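Local coordinates for protein putative monooxygenase Rv0793 (PDB 1Y0H) that forms a homodimer and is a putative monooxygenase that might take part in antibiotic biosynthesis or scavenge reactive oxygen species, at residues 9-14 and 52-57. Numbering follows the deposited sequence. Where two conformers were deposited one is given.
Sequences IARFMP and ELVLFE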
loop_
_atom_site.group_PDB
_atom_site.type_symbol
_atom_site.label_atom_id
_atom_site.label_comp_id
_atom_site.label_asym_id
_atom_site.label_seq_id
_atom_site.Cartn_x
_atom_site.Cartn_y
_atom_site.Cartn_z
ATOM N N ILE A 9 -3.435 -0.449 -4.262
ATOM C CA ILE A 9 -2.564 0.709 -4.093
ATOM C C ILE A 9 -2.698 1.523 -5.365
ATOM O O ILE A 9 -2.553 0.992 -6.461
ATOM C CB ILE A 9 -1.082 0.308 -3.898
ATOM C CG1 ILE A 9 -0.912 -0.489 -2.617
ATOM C CG2 ILE A 9 -0.163 1.566 -3.866
ATOM C CD1 ILE A 9 0.465 -1.179 -2.496
ATOM N N ALA A 10 -2.958 2.817 -5.214
ATOM C CA ALA A 10 -3.013 3.715 -6.369
ATOM C C ALA A 10 -2.046 4.850 -6.099
ATOM O O ALA A 10 -2.154 5.536 -5.070
ATOM C CB ALA A 10 -4.417 4.251 -6.573
ATOM N N ARG A 11 -1.122 5.046 -7.032
ATOM C CA ARG A 11 -0.086 6.084 -6.911
ATOM C C ARG A 11 -0.307 7.167 -7.949
ATOM O O ARG A 11 -0.500 6.868 -9.138
ATOM C CB ARG A 11 1.312 5.475 -7.081
ATOM C CG ARG A 11 1.528 4.235 -6.243
ATOM C CD ARG A 11 2.983 3.782 -6.248
ATOM N NE ARG A 11 3.582 4.088 -4.948
ATOM C CZ ARG A 11 4.048 3.187 -4.087
ATOM N NH1 ARG A 11 4.534 3.598 -2.932
ATOM N NH2 ARG A 11 4.055 1.885 -4.369
ATOM N N PHE A 12 -0.269 8.424 -7.490
ATOM C CA PHE A 12 -0.545 9.586 -8.347
ATOM C C PHE A 12 0.651 10.509 -8.350
ATOM O O PHE A 12 1.156 10.871 -7.287
ATOM C CB PHE A 12 -1.748 10.378 -7.839
ATOM C CG PHE A 12 -2.982 9.550 -7.633
ATOM C CD1 PHE A 12 -3.146 8.797 -6.468
ATOM C CD2 PHE A 12 -3.983 9.533 -8.600
ATOM C CE1 PHE A 12 -4.298 8.013 -6.292
ATOM C CE2 PHE A 12 -5.137 8.775 -8.423
ATOM C CZ PHE A 12 -5.292 8.013 -7.274
ATOM N N MET A 13 1.082 10.908 -9.544
ATOM C CA MET A 13 2.226 11.794 -9.671
ATOM C C MET A 13 1.772 13.106 -10.327
ATOM O O MET A 13 1.840 13.263 -11.546
ATOM C CB MET A 13 3.371 11.096 -10.429
ATOM C CG MET A 13 3.991 9.904 -9.694
ATOM S SD MET A 13 2.946 8.401 -9.711
ATOM C CE MET A 13 4.123 7.117 -9.251
ATOM N N PRO A 14 1.267 14.053 -9.514
ATOM C CA PRO A 14 0.741 15.284 -10.089
ATOM C C PRO A 14 1.816 16.170 -10.669
ATOM O O PRO A 14 2.969 16.126 -10.232
ATOM C CB PRO A 14 0.096 15.995 -8.891
ATOM C CG PRO A 14 0.823 15.484 -7.709
ATOM C CD PRO A 14 1.140 14.036 -8.043
ATOM N N GLU A 52 4.621 11.923 -4.835
ATOM C CA GLU A 52 3.412 11.137 -5.085
ATOM C C GLU A 52 2.372 11.298 -3.993
ATOM O O GLU A 52 2.703 11.455 -2.811
ATOM C CB GLU A 52 3.718 9.634 -5.115
ATOM C CG GLU A 52 4.702 9.117 -6.122
ATOM C CD GLU A 52 5.060 7.664 -5.810
ATOM O OE1 GLU A 52 4.144 6.897 -5.429
ATOM O OE2 GLU A 52 6.250 7.291 -5.910
ATOM N N LEU A 53 1.109 11.199 -4.395
ATOM C CA LEU A 53 0.040 10.931 -3.458
ATOM C C LEU A 53 -0.329 9.459 -3.638
ATOM O O LEU A 53 -0.260 8.923 -4.745
ATOM C CB LEU A 53 -1.162 11.853 -3.695
ATOM C CG LEU A 53 -0.932 13.368 -3.562
ATOM C CD1 LEU A 53 -2.274 14.072 -3.567
ATOM C CD2 LEU A 53 -0.151 13.709 -2.290
ATOM N N VAL A 54 -0.662 8.794 -2.540
ATOM C CA VAL A 54 -0.896 7.350 -2.575
ATOM C C VAL A 54 -2.178 7.030 -1.830
ATOM O O VAL A 54 -2.370 7.504 -0.702
ATOM C CB VAL A 54 0.284 6.584 -1.932
ATOM C CG1 VAL A 54 0.015 5.072 -1.927
ATOM C CG2 VAL A 54 1.613 6.925 -2.661
ATOM N N LEU A 55 -3.056 6.261 -2.476
ATOM C CA LEU A 55 -4.231 5.704 -1.795
ATOM C C LEU A 55 -3.954 4.259 -1.478
ATOM O O LEU A 55 -3.462 3.516 -2.330
ATOM C CB LEU A 55 -5.496 5.785 -2.672
ATOM C CG LEU A 55 -6.196 7.139 -2.733
ATOM C CD1 LEU A 55 -7.157 7.098 -3.909
ATOM C CD2 LEU A 55 -6.953 7.464 -1.440
ATOM N N PHE A 56 -4.241 3.868 -0.239
ATOM C CA PHE A 56 -4.320 2.453 0.081
ATOM C C PHE A 56 -5.777 2.132 0.376
ATOM O O PHE A 56 -6.389 2.753 1.235
ATOM C CB PHE A 56 -3.421 2.078 1.263
ATOM C CG PHE A 56 -3.236 0.600 1.403
ATOM C CD1 PHE A 56 -3.931 -0.117 2.365
ATOM C CD2 PHE A 56 -2.388 -0.078 0.550
ATOM C CE1 PHE A 56 -3.769 -1.505 2.479
ATOM C CE2 PHE A 56 -2.219 -1.468 0.653
ATOM C CZ PHE A 56 -2.926 -2.174 1.619
ATOM N N GLU A 57 -6.313 1.151 -0.345
ATOM C CA GLU A 57 -7.733 0.813 -0.291
ATOM C C GLU A 57 -7.890 -0.663 0.025
ATOM O O GLU A 57 -7.138 -1.491 -0.478
ATOM C CB GLU A 57 -8.382 1.073 -1.652
ATOM C CG GLU A 57 -7.930 2.352 -2.315
ATOM C CD GLU A 57 -8.391 2.499 -3.751
ATOM O OE1 GLU A 57 -9.392 1.846 -4.169
ATOM O OE2 GLU A 57 -7.741 3.302 -4.462
#
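R11 and E52 meet because both set CG beside the backbone N, and the R11 chain then bends at chi3 (107°) while E52 stays extended beyond CG. This brings NE of R11 to within 2.9 Å of OE1 of E52, in a salt bridge made in the conformer given here, one of two for R11. OE1 uses its syn lone pair. The bond is bent, with an N-H...O angle of 142°, and the guanidinium and carboxylate planes are steeply turned, 78° apart. M13 runs alongside E52, and its CE methyl lies 3.6 Å from CD of the carboxylate.

Strands 6-12 and 53-59 are the two inner strands of the four-stranded antiparallel sheet in this ferredoxin-like fold. A10 pairs with L55, and F12 with L53, each through two backbone hydrogen bonds. I9/F56 and R11/V54 are non-hydrogen-bonded pairs.

One face carries I9, R11, V54 and F56. CG1 of I9 meets the edge of the F56 ring, 3.5 Å from CD2. CG2 of I9 lies beside CG1 of V54 at 4.0 Å. The second subunit packs on this face: its F56 ring stacks on F56, and its I9 touches I9 and R11.

A10, F12, L53 and L55 point to the other face. CE1 of the F12 ring touches CD1 of L55 at 3.8 Å. O of L53 lies in the plane of the F12 ring at its edge, 3.4 Å from CD1 of F12. L22 and L26 of helix 19-35 also touch F12.

The contact thus joins a face partly covered by helix 19-35 to one that packs largely on the second subunit. E52 probably offsets the charge of R11, which is buried on the latter face.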